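Local coordinates for thioredoxin-like protein (Klebsiella pneumoniae subsp. pneumoniae MGH 78578, PDB 3TY1) that is of unproven function but probably binds carbohydrate, as a putative aldose 1-epimerase with a galactose mutarotase-like supersandwich fold, at residues Lys3-Thr8 and Gly17-Asn22; Ile50-Ser55 and Thr60-Pro65; Thr179-Val184 and Phe190-Val195. One frame throughout, in Å; residues are numbered along the deposited sequence. Where two conformers were deposited one is given.

Interaction 1: Lys3-Thr8 and Gly17-Asn22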
loop_
_atom_site.group_PDB
_atom_site.type_symbol
_atom_site.label_atom_id
_atom_site.label_comp_id
_atom_site.label_asym_id
_atom_site.label_seq_id
_atom_site.Cartn_x
_atom_site.Cartn_y
_atom_site.Cartn_z
ATOM N N LYS A 3 16.978 -28.182 17.496
ATOM C CA LYS A 3 15.799 -27.543 18.036
ATOM C C LYS A 3 15.341 -26.507 17.023
ATOM O O LYS A 3 16.172 -25.786 16.461
ATOM C CB LYS A 3 16.075 -26.913 19.379
ATOM C CG LYS A 3 14.828 -26.181 19.939
ATOM C CD LYS A 3 14.638 -26.326 21.440
ATOM C CE LYS A 3 13.220 -25.878 21.831
ATOM N NZ LYS A 3 12.908 -26.143 23.250
ATOM N N THR A 4 14.027 -26.448 16.802
ATOM C CA THR A 4 13.426 -25.486 15.899
ATOM C C THR A 4 12.509 -24.541 16.671
ATOM O O THR A 4 11.700 -25.002 17.461
ATOM C CB THR A 4 12.638 -26.221 14.785
ATOM O OG1 THR A 4 13.551 -27.042 14.027
ATOM C CG2 THR A 4 11.967 -25.226 13.818
ATOM N N TRP A 5 12.642 -23.230 16.433
ATOM C CA TRP A 5 11.677 -22.232 16.922
ATOM C C TRP A 5 10.888 -21.682 15.742
ATOM O O TRP A 5 11.468 -21.317 14.720
ATOM C CB TRP A 5 12.385 -21.072 17.617
ATOM C CG TRP A 5 13.081 -21.441 18.866
ATOM C CD1 TRP A 5 12.603 -21.285 20.127
ATOM C CD2 TRP A 5 14.384 -22.024 18.996
ATOM N NE1 TRP A 5 13.516 -21.724 21.041
ATOM C CE2 TRP A 5 14.628 -22.177 20.383
ATOM C CE3 TRP A 5 15.371 -22.418 18.092
ATOM C CZ2 TRP A 5 15.808 -22.730 20.878
ATOM C CZ3 TRP A 5 16.526 -22.950 18.570
ATOM C CH2 TRP A 5 16.745 -23.111 19.962
ATOM N N VAL A 6 9.567 -21.581 15.888
ATOM C CA VAL A 6 8.703 -21.095 14.822
ATOM C C VAL A 6 8.397 -19.649 15.175
ATOM O O VAL A 6 7.668 -19.362 16.109
ATOM C CB VAL A 6 7.383 -21.922 14.663
ATOM C CG1 VAL A 6 6.501 -21.272 13.560
ATOM C CG2 VAL A 6 7.684 -23.410 14.344
ATOM N N LEU A 7 8.993 -18.731 14.445
ATOM C CA LEU A 7 8.855 -17.308 14.741
ATOM C C LEU A 7 7.593 -16.724 14.132
ATOM O O LEU A 7 7.076 -15.736 14.646
ATOM C CB LEU A 7 10.058 -16.526 14.189
ATOM C CG LEU A 7 11.338 -16.436 15.003
ATOM C CD1 LEU A 7 11.723 -17.711 15.602
ATOM C CD2 LEU A 7 12.469 -15.784 14.183
ATOM N N THR A 8 7.190 -17.261 12.979
ATOM C CA THR A 8 6.058 -16.764 12.203
ATOM C C THR A 8 5.383 -17.936 11.528
ATOM O O THR A 8 6.033 -18.812 10.968
ATOM C CB THR A 8 6.484 -15.755 11.135
ATOM O OG1 THR A 8 7.229 -14.685 11.748
ATOM C CG2 THR A 8 5.311 -15.187 10.406
ATOM N N GLY A 17 7.106 -11.636 16.943
ATOM C CA GLY A 17 7.603 -10.260 17.055
ATOM C C GLY A 17 9.008 -10.272 17.638
ATOM O O GLY A 17 9.858 -11.047 17.184
ATOM N N ASN A 18 9.251 -9.439 18.653
ATOM C CA ASN A 18 10.558 -9.407 19.320
ATOM C C ASN A 18 10.877 -10.737 20.003
ATOM O O ASN A 18 10.057 -11.252 20.732
ATOM C CB ASN A 18 10.643 -8.265 20.322
ATOM C CG ASN A 18 10.591 -6.897 19.658
ATOM O OD1 ASN A 18 11.263 -6.625 18.666
ATOM N ND2 ASN A 18 9.777 -6.029 20.212
ATOM N N TRP A 19 12.055 -11.293 19.740
ATOM C CA TRP A 19 12.385 -12.632 20.223
ATOM C C TRP A 19 13.875 -12.813 20.145
ATOM O O TRP A 19 14.527 -12.267 19.252
ATOM C CB TRP A 19 11.693 -13.651 19.302
ATOM C CG TRP A 19 12.120 -15.086 19.476
ATOM C CD1 TRP A 19 11.571 -16.021 20.313
ATOM C CD2 TRP A 19 13.189 -15.751 18.780
ATOM N NE1 TRP A 19 12.227 -17.220 20.162
ATOM C CE2 TRP A 19 13.219 -17.081 19.232
ATOM C CE3 TRP A 19 14.106 -15.350 17.797
ATOM C CZ2 TRP A 19 14.144 -18.013 18.751
ATOM C CZ3 TRP A 19 15.014 -16.265 17.323
ATOM C CH2 TRP A 19 15.030 -17.588 17.803
ATOM N N GLN A 20 14.436 -13.562 21.078
ATOM C CA GLN A 20 15.851 -13.885 20.983
ATOM C C GLN A 20 16.161 -15.186 21.664
ATOM O O GLN A 20 15.486 -15.594 22.621
ATOM C CB GLN A 20 16.747 -12.797 21.595
ATOM C CG GLN A 20 16.657 -12.666 23.108
ATOM C CD GLN A 20 17.516 -13.704 23.917
ATOM O OE1 GLN A 20 18.661 -14.010 23.543
ATOM N NE2 GLN A 20 16.960 -14.206 25.047
ATOM N N ILE A 21 17.219 -15.807 21.183
ATOM C CA ILE A 21 17.857 -16.904 21.914
ATOM C C ILE A 21 19.349 -16.679 21.886
ATOM O O ILE A 21 19.867 -16.003 21.003
ATOM C CB ILE A 21 17.512 -18.268 21.360
ATOM C CG1 ILE A 21 17.923 -18.371 19.890
ATOM C CG2 ILE A 21 16.023 -18.574 21.585
ATOM C CD1 ILE A 21 17.778 -19.777 19.316
ATOM N N ASN A 22 20.046 -17.266 22.838
ATOM C CA ASN A 22 21.476 -17.114 22.874
ATOM C C ASN A 22 22.153 -18.384 23.357
ATOM O O ASN A 22 21.547 -19.220 24.056
ATOM C CB ASN A 22 21.870 -15.829 23.643
ATOM C CG ASN A 22 21.634 -15.928 25.126
ATOM O OD1 ASN A 22 22.305 -16.691 25.829
ATOM N ND2 ASN A 22 20.657 -15.171 25.622
#
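Trp-5 puts CG anti to its carbonyl carbon (chi1 -66°), Trp-19 puts CG anti to its backbone N (chi1 169°), and the two indoles meet between the strands. The two side chains cross at about a right angle. The far corner of the Trp-19 six-membered ring, atom CZ2, sits over one face of the Trp-5 indole, 3.6 Å from Trp-5 CG. The ring planes are inclined at 58°, an oblique pair. Ile-21 comes in over the same face of Trp-5. Its CD1 lies 3.6 Å from the centroid of the Trp-5 six-membered ring, close to the ring normal, in a CH-pi contact. The opposite face of Trp-5 carries Lys-3 CG from its own strand. Leu-7 makes a second CH-pi contact. Its CD1 stands 3.7 Å from the centroid of the Trp-19 six-membered ring, almost exactly on the normal. Thus Ile-21, Trp-5, Trp-19 and Leu-7 interlock in turn, and the contact is apolar throughout. The strand axes are 9.9 Å apart and run nearly antiparallel. That spacing is too wide for backbone pairing. Lys3-Thr8 instead bonds to strand 146-152, where Leu-7 and Thr-8 both face Val-147 in a classic beta bulge. Trp-19 packs on Ile-35 of strand 33-39, in the other sheet. Side chains filling the gap between two stacked antiparallel sheets are characteristic of a beta-sandwich, here at the outer end of the supersandwich.

Interaction 2: Ile50-Ser55 and Thr60-Pro65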
loop_
_atom_site.group_PDB
_atom_site.type_symbol
_atom_site.label_atom_id
_atom_site.label_comp_id
_atom_site.label_asym_id
_atom_site.label_seq_id
_atom_site.Cartn_x
_atom_site.Cartn_y
_atom_site.Cartn_z
ATOM N N ILE A 50 13.609 -7.362 11.357
ATOM C CA ILE A 50 14.936 -7.867 11.026
ATOM C C ILE A 50 15.208 -9.077 11.903
ATOM O O ILE A 50 14.661 -9.193 13.029
ATOM C CB ILE A 50 16.091 -6.830 11.161
ATOM C CG1 ILE A 50 16.155 -6.202 12.535
ATOM C CG2 ILE A 50 15.969 -5.778 10.034
ATOM C CD1 ILE A 50 17.423 -5.371 12.753
ATOM N N LEU A 51 16.019 -9.989 11.371
ATOM C CA LEU A 51 16.396 -11.193 12.090
ATOM C C LEU A 51 17.899 -11.317 11.905
ATOM O O LEU A 51 18.389 -11.340 10.762
ATOM C CB LEU A 51 15.617 -12.393 11.559
ATOM C CG LEU A 51 15.922 -13.793 12.066
ATOM C CD1 LEU A 51 15.736 -13.894 13.549
ATOM C CD2 LEU A 51 14.961 -14.819 11.307
ATOM N N THR A 52 18.620 -11.378 13.016
ATOM C CA THR A 52 20.058 -11.323 13.011
ATOM C C THR A 52 20.704 -12.476 13.766
ATOM O O THR A 52 20.335 -12.764 14.912
ATOM C CB THR A 52 20.525 -10.010 13.689
ATOM O OG1 THR A 52 19.861 -8.875 13.075
ATOM C CG2 THR A 52 22.054 -9.884 13.559
ATOM N N ILE A 53 21.697 -13.103 13.153
ATOM C CA ILE A 53 22.601 -13.995 13.854
ATOM C C ILE A 53 23.807 -13.142 14.289
ATOM O O ILE A 53 24.538 -12.640 13.439
ATOM C CB ILE A 53 23.139 -15.118 12.970
ATOM C CG1 ILE A 53 21.978 -15.999 12.474
ATOM C CG2 ILE A 53 24.240 -15.912 13.795
ATOM C CD1 ILE A 53 22.385 -17.031 11.343
ATOM N N HIS A 54 23.983 -12.956 15.596
ATOM C CA HIS A 54 25.123 -12.199 16.117
ATOM C C HIS A 54 26.197 -13.192 16.534
ATOM O O HIS A 54 25.937 -14.071 17.342
ATOM C CB HIS A 54 24.763 -11.399 17.362
ATOM C CG HIS A 54 23.721 -10.340 17.156
ATOM N ND1 HIS A 54 24.037 -9.038 16.802
ATOM C CD2 HIS A 54 22.366 -10.373 17.307
ATOM C CE1 HIS A 54 22.924 -8.321 16.737
ATOM N NE2 HIS A 54 21.894 -9.102 17.040
ATOM N N SER A 55 27.402 -13.046 16.012
ATOM C CA SER A 55 28.521 -13.903 16.375
ATOM C C SER A 55 29.562 -13.124 17.174
ATOM O O SER A 55 29.799 -11.933 16.900
ATOM C CB SER A 55 29.151 -14.431 15.115
ATOM O OG SER A 55 28.310 -15.389 14.506
ATOM N N THR A 60 28.249 -11.713 11.480
ATOM C CA THR A 60 26.994 -11.197 11.981
ATOM C C THR A 60 26.122 -11.011 10.743
ATOM O O THR A 60 26.490 -10.294 9.791
ATOM C CB THR A 60 27.152 -9.922 12.826
ATOM O OG1 THR A 60 27.807 -10.279 14.038
ATOM C CG2 THR A 60 25.736 -9.329 13.194
ATOM N N ILE A 61 25.008 -11.736 10.708
ATOM C CA ILE A 61 24.194 -11.815 9.512
ATOM C C ILE A 61 22.809 -11.284 9.790
ATOM O O ILE A 61 22.102 -11.817 10.689
ATOM C CB ILE A 61 24.046 -13.301 9.057
ATOM C CG1 ILE A 61 25.433 -13.918 8.762
ATOM C CG2 ILE A 61 23.056 -13.388 7.850
ATOM C CD1 ILE A 61 25.395 -15.485 8.486
ATOM N N THR A 62 22.403 -10.263 9.038
ATOM C CA THR A 62 21.104 -9.618 9.233
ATOM C C THR A 62 20.270 -9.832 8.039
ATOM O O THR A 62 20.705 -9.548 6.917
ATOM C CB THR A 62 21.253 -8.100 9.469
ATOM O OG1 THR A 62 22.088 -7.896 10.605
ATOM C CG2 THR A 62 19.881 -7.435 9.699
ATOM N N LEU A 63 19.061 -10.323 8.262
ATOM C CA LEU A 63 18.101 -10.481 7.160
ATOM C C LEU A 63 16.769 -9.882 7.563
ATOM O O LEU A 63 16.573 -9.596 8.725
ATOM C CB LEU A 63 18.013 -11.919 6.723
ATOM C CG LEU A 63 17.591 -13.059 7.591
ATOM C CD1 LEU A 63 16.039 -13.031 7.631
ATOM C CD2 LEU A 63 18.061 -14.376 7.030
ATOM N N SER A 64 15.869 -9.684 6.606
ATOM C CA SER A 64 14.560 -9.125 6.880
ATOM C C SER A 64 13.425 -10.041 6.430
ATOM O O SER A 64 13.195 -10.181 5.230
ATOM C CB SER A 64 14.406 -7.752 6.228
ATOM O OG SER A 64 13.091 -7.313 6.491
ATOM N N PRO A 65 12.683 -10.644 7.385
ATOM C CA PRO A 65 11.522 -11.447 7.031
ATOM C C PRO A 65 10.391 -10.668 6.367
ATOM O O PRO A 65 9.597 -11.234 5.622
ATOM C CB PRO A 65 11.066 -11.980 8.382
ATOM C CG PRO A 65 12.359 -12.034 9.181
ATOM C CD PRO A 65 13.019 -10.807 8.816
HETATM O O HOH W 1 21.159 -6.463 12.956
#
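Thr-60 touches Ile50-Ser55 with both branches: OG1 takes a weak but straight bond from Ser-55 N (3.4 Å), and CG2 reaches back to Thr-52 CG2 (3.7 Å). Ile-61 forms a hydrogen-bonded pair with Ile-53. Ile-53 N reaches Ile-61 O at 2.8 Å, and Ile-61 N returns a bond to Ile-53 O. Thr-62 faces Thr-52 in a non-hydrogen-bonded pair. Both OG1 atoms are anti to their carbonyl carbons (chi1 -58° in Thr-62, -53° in Thr-52), and one water bridges them, 2.7 Å from Thr-52 OG1 and 2.9 Å from Thr-62 OG1. Leu-63 pairs with Leu-51 through two more backbone bonds. Its CD1 lies against Leu-51 CB at 4.0 Å. Ser-64 bonds through OG to Lys-49 O. Pro-65 then lays its ring against Leu-51, with CG on CB. Thr-52, Thr-62 and the water lie on one face, Leu-51, Ile-53, Ile-61 and Leu-63 on the other. This antiparallel beta hairpin lies in the middle of its sheet, between strand 33-39 beside Ile50-Ser55 and strand 70-76 beside Thr60-Pro65. Its aliphatic face packs on strands 159-169 and 173-183 of the neighbouring sheet.

Interaction 3: Thr179-Val184 and Phe190-Val195. With SO4 (sulfate ion), chain H; SO4 (sulfate ion), chain I.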
loop_
_atom_site.group_PDB
_atom_site.type_symbol
_atom_site.label_atom_id
_atom_site.label_comp_id
_atom_site.label_asym_id
_atom_site.label_seq_id
_atom_site.Cartn_x
_atom_site.Cartn_y
_atom_site.Cartn_z
ATOM N N THR A 179 12.906 -20.319 1.366
ATOM C CA THR A 179 14.283 -19.836 1.436
ATOM C C THR A 179 14.976 -20.460 2.644
ATOM O O THR A 179 14.317 -20.753 3.663
ATOM C CB THR A 179 14.397 -18.308 1.540
ATOM O OG1 THR A 179 13.914 -17.888 2.809
ATOM C CG2 THR A 179 13.653 -17.555 0.409
ATOM N N GLU A 180 16.291 -20.686 2.543
ATOM C CA GLU A 180 17.048 -21.201 3.695
ATOM C C GLU A 180 18.479 -20.707 3.661
ATOM O O GLU A 180 19.168 -20.840 2.637
ATOM C CB GLU A 180 17.034 -22.744 3.782
ATOM C CG GLU A 180 17.649 -23.265 5.090
ATOM C CD GLU A 180 17.564 -24.800 5.260
ATOM O OE1 GLU A 180 18.306 -25.547 4.592
ATOM O OE2 GLU A 180 16.769 -25.237 6.103
ATOM N N LEU A 181 18.891 -20.102 4.764
ATOM C CA LEU A 181 20.278 -19.718 5.007
ATOM C C LEU A 181 20.854 -20.629 6.092
ATOM O O LEU A 181 20.185 -20.898 7.095
ATOM C CB LEU A 181 20.365 -18.246 5.339
ATOM C CG LEU A 181 21.732 -17.680 5.719
ATOM C CD1 LEU A 181 21.811 -16.185 5.330
ATOM C CD2 LEU A 181 22.018 -17.901 7.222
ATOM N N ARG A 182 22.075 -21.119 5.871
ATOM C CA ARG A 182 22.760 -22.003 6.814
ATOM C C ARG A 182 24.089 -21.371 7.199
ATOM O O ARG A 182 24.841 -20.884 6.343
ATOM C CB ARG A 182 23.014 -23.358 6.197
ATOM C CG ARG A 182 21.798 -24.006 5.644
ATOM C CD ARG A 182 22.112 -25.467 5.254
ATOM N NE ARG A 182 20.974 -26.047 4.551
ATOM C CZ ARG A 182 20.955 -27.253 4.005
ATOM N NH1 ARG A 182 22.030 -28.035 4.050
ATOM N NH2 ARG A 182 19.855 -27.662 3.386
ATOM N N TYR A 183 24.373 -21.354 8.492
ATOM C CA TYR A 183 25.604 -20.749 8.986
ATOM C C TYR A 183 26.149 -21.548 10.156
ATOM O O TYR A 183 25.416 -21.820 11.094
ATOM C CB TYR A 183 25.344 -19.284 9.395
ATOM C CG TYR A 183 26.593 -18.668 9.979
ATOM C CD1 TYR A 183 27.725 -18.484 9.181
ATOM C CD2 TYR A 183 26.654 -18.266 11.289
ATOM C CE1 TYR A 183 28.911 -17.966 9.695
ATOM C CE2 TYR A 183 27.848 -17.748 11.823
ATOM C CZ TYR A 183 28.978 -17.605 11.016
ATOM O OH TYR A 183 30.146 -17.087 11.573
ATOM N N VAL A 184 27.430 -21.934 10.082
ATOM C CA VAL A 184 28.115 -22.590 11.169
ATOM C C VAL A 184 28.815 -21.486 12.001
ATOM O O VAL A 184 29.653 -20.734 11.496
ATOM C CB VAL A 184 29.144 -23.636 10.695
ATOM C CG1 VAL A 184 29.890 -24.230 11.905
ATOM C CG2 VAL A 184 28.474 -24.720 9.902
ATOM N N PHE A 190 28.570 -18.622 4.573
ATOM C CA PHE A 190 27.192 -19.051 4.817
ATOM C C PHE A 190 26.677 -19.581 3.487
ATOM O O PHE A 190 27.279 -19.318 2.462
ATOM C CB PHE A 190 26.288 -17.941 5.357
ATOM C CG PHE A 190 26.060 -16.802 4.425
ATOM C CD1 PHE A 190 26.871 -15.648 4.488
ATOM C CD2 PHE A 190 25.015 -16.841 3.514
ATOM C CE1 PHE A 190 26.648 -14.594 3.632
ATOM C CE2 PHE A 190 24.794 -15.789 2.656
ATOM C CZ PHE A 190 25.581 -14.660 2.734
ATOM N N SER A 191 25.595 -20.352 3.515
ATOM C CA SER A 191 25.059 -20.884 2.270
ATOM C C SER A 191 23.561 -20.658 2.221
ATOM O O SER A 191 22.913 -20.514 3.259
ATOM C CB SER A 191 25.403 -22.368 2.123
ATOM O OG SER A 191 24.812 -23.106 3.172
ATOM N N LEU A 192 23.041 -20.584 0.998
ATOM C CA LEU A 192 21.620 -20.540 0.726
ATOM C C LEU A 192 21.258 -21.852 0.043
ATOM O O LEU A 192 21.990 -22.309 -0.830
ATOM C CB LEU A 192 21.288 -19.390 -0.235
ATOM C CG LEU A 192 21.677 -17.994 0.235
ATOM C CD1 LEU A 192 21.196 -16.945 -0.815
ATOM C CD2 LEU A 192 21.056 -17.736 1.612
ATOM N N HIS A 193 20.110 -22.399 0.412
ATOM C CA HIS A 193 19.523 -23.589 -0.166
ATOM C C HIS A 193 18.051 -23.331 -0.295
ATOM O O HIS A 193 17.258 -23.788 0.511
ATOM C CB HIS A 193 19.819 -24.802 0.703
ATOM C CG HIS A 193 21.275 -25.110 0.769
ATOM N ND1 HIS A 193 21.953 -25.700 -0.278
ATOM C CD2 HIS A 193 22.204 -24.830 1.711
ATOM C CE1 HIS A 193 23.230 -25.812 0.043
ATOM N NE2 HIS A 193 23.405 -25.309 1.252
ATOM N N ASP A 194 17.696 -22.527 -1.291
ATOM C CA ASP A 194 16.322 -22.166 -1.531
ATOM C C ASP A 194 15.672 -23.230 -2.410
ATOM O O ASP A 194 16.346 -23.840 -3.261
ATOM C CB ASP A 194 16.189 -20.779 -2.228
ATOM C CG ASP A 194 16.870 -19.655 -1.477
ATOM O OD1 ASP A 194 17.056 -19.737 -0.224
ATOM O OD2 ASP A 194 17.254 -18.670 -2.163
ATOM N N VAL A 195 14.367 -23.422 -2.229
ATOM C CA VAL A 195 13.585 -24.335 -3.048
ATOM C C VAL A 195 12.302 -23.628 -3.520
ATOM O O VAL A 195 11.443 -23.290 -2.719
ATOM C CB VAL A 195 13.195 -25.649 -2.304
ATOM C CG1 VAL A 195 12.441 -26.601 -3.266
ATOM C CG2 VAL A 195 14.425 -26.352 -1.691
HETATM S S SO4 H . 26.135 -26.567 3.086
HETATM O O1 SO4 H . 27.472 -26.227 3.585
HETATM O O2 SO4 H . 26.050 -27.960 2.659
HETATM O O3 SO4 H . 25.172 -26.362 4.163
HETATM O O4 SO4 H . 25.819 -25.727 1.925
HETATM S S SO4 I . 20.945 -31.725 4.876
HETATM O O1 SO4 I . 22.335 -31.275 4.968
HETATM O O2 SO4 I . 20.928 -33.041 4.252
HETATM O O3 SO4 I . 20.388 -31.859 6.211
HETATM O O4 SO4 I . 20.158 -30.865 4.006
HETATM O O HOH W 2 27.020 -22.831 5.847
#
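Arg-182 and His-193 meet on the polar face of the hairpin. His-193 CD2 lies over one face of the guanidinium, 3.3 Å from Arg-182 NE, and the two planes are 40° apart. Ser-191 OG packs 3.5 Å from Arg-182 CB. On the other face, Leu-181 CD1 touches Phe-190 CD2 at 3.7 Å, and Leu-181 CB rests on Leu-192 CD2. The backbones join these groups. Arg-182 and Ser-191 form a hydrogen-bonded pair, with Arg-182 N on Ser-191 O at 2.8 Å. His-193 N bonds to Glu-180 O. The next position uses a side chain: Glu-180 N donates to Asp-194 OD1 (3.0 Å), nearly along the C-O direction. Next come the groups that fix the arginine. Its chain is extended from CG to NE, which carries the guanidinium past His-193 to Glu-180. There Arg-182 NE and NH2 grip Glu-180 OE1 side-on, in a salt bridge. Glu-180 OE2 has a second partner, Arg-162, which would probably favour the charged carboxylate. Two sulfates, probably from the crystallisation liquor, lie on this face. One places O4 at the edge of the imidazole, in its plane. Arg-182 NH1 and NH2 make weak bonds to the other; Arg-160 also bonds to sulfate. Farther out, Asp-346 accepts from His-193 ND1 and so helps set the ring. Asp-194 OD2 is bound by Arg-116 and Tyr-210. Tyr-349 meets the Phe-190 ring with nearly parallel planes. The mostly apolar side, with Leu-181, Phe-190 and Leu-192, faces Ile-61 and Leu-71 of the second sheet, as the inner face of a beta-sandwich does. Glu-180, Arg-182 and His-193 lie on the other side of this hairpin, part of the large sheet of the supersandwich.

How the interactions relate
The three contacts follow one another along the chain and concern the same pair of facing sheets. Interactions 2 and 3 are hairpins, each within one sheet and held by backbone bonds. Interaction 1 joins the two sheets near the outer end and relies on side chains alone. It is partly buried, as is interaction 2, whereas interaction 3 is a buried contact nearer the centre of the chain. Their apolar side chains touch in series: Leu-7 CD2 to Leu-51 CD1 at 3.8 Å, Ile-61 CD1 to Tyr-183 CG at 3.7 Å. The other faces differ, with hydroxyls and water in interaction 2 but charges and sulfate in interaction 3. The centres of 1 and 3 are about 17 Å apart.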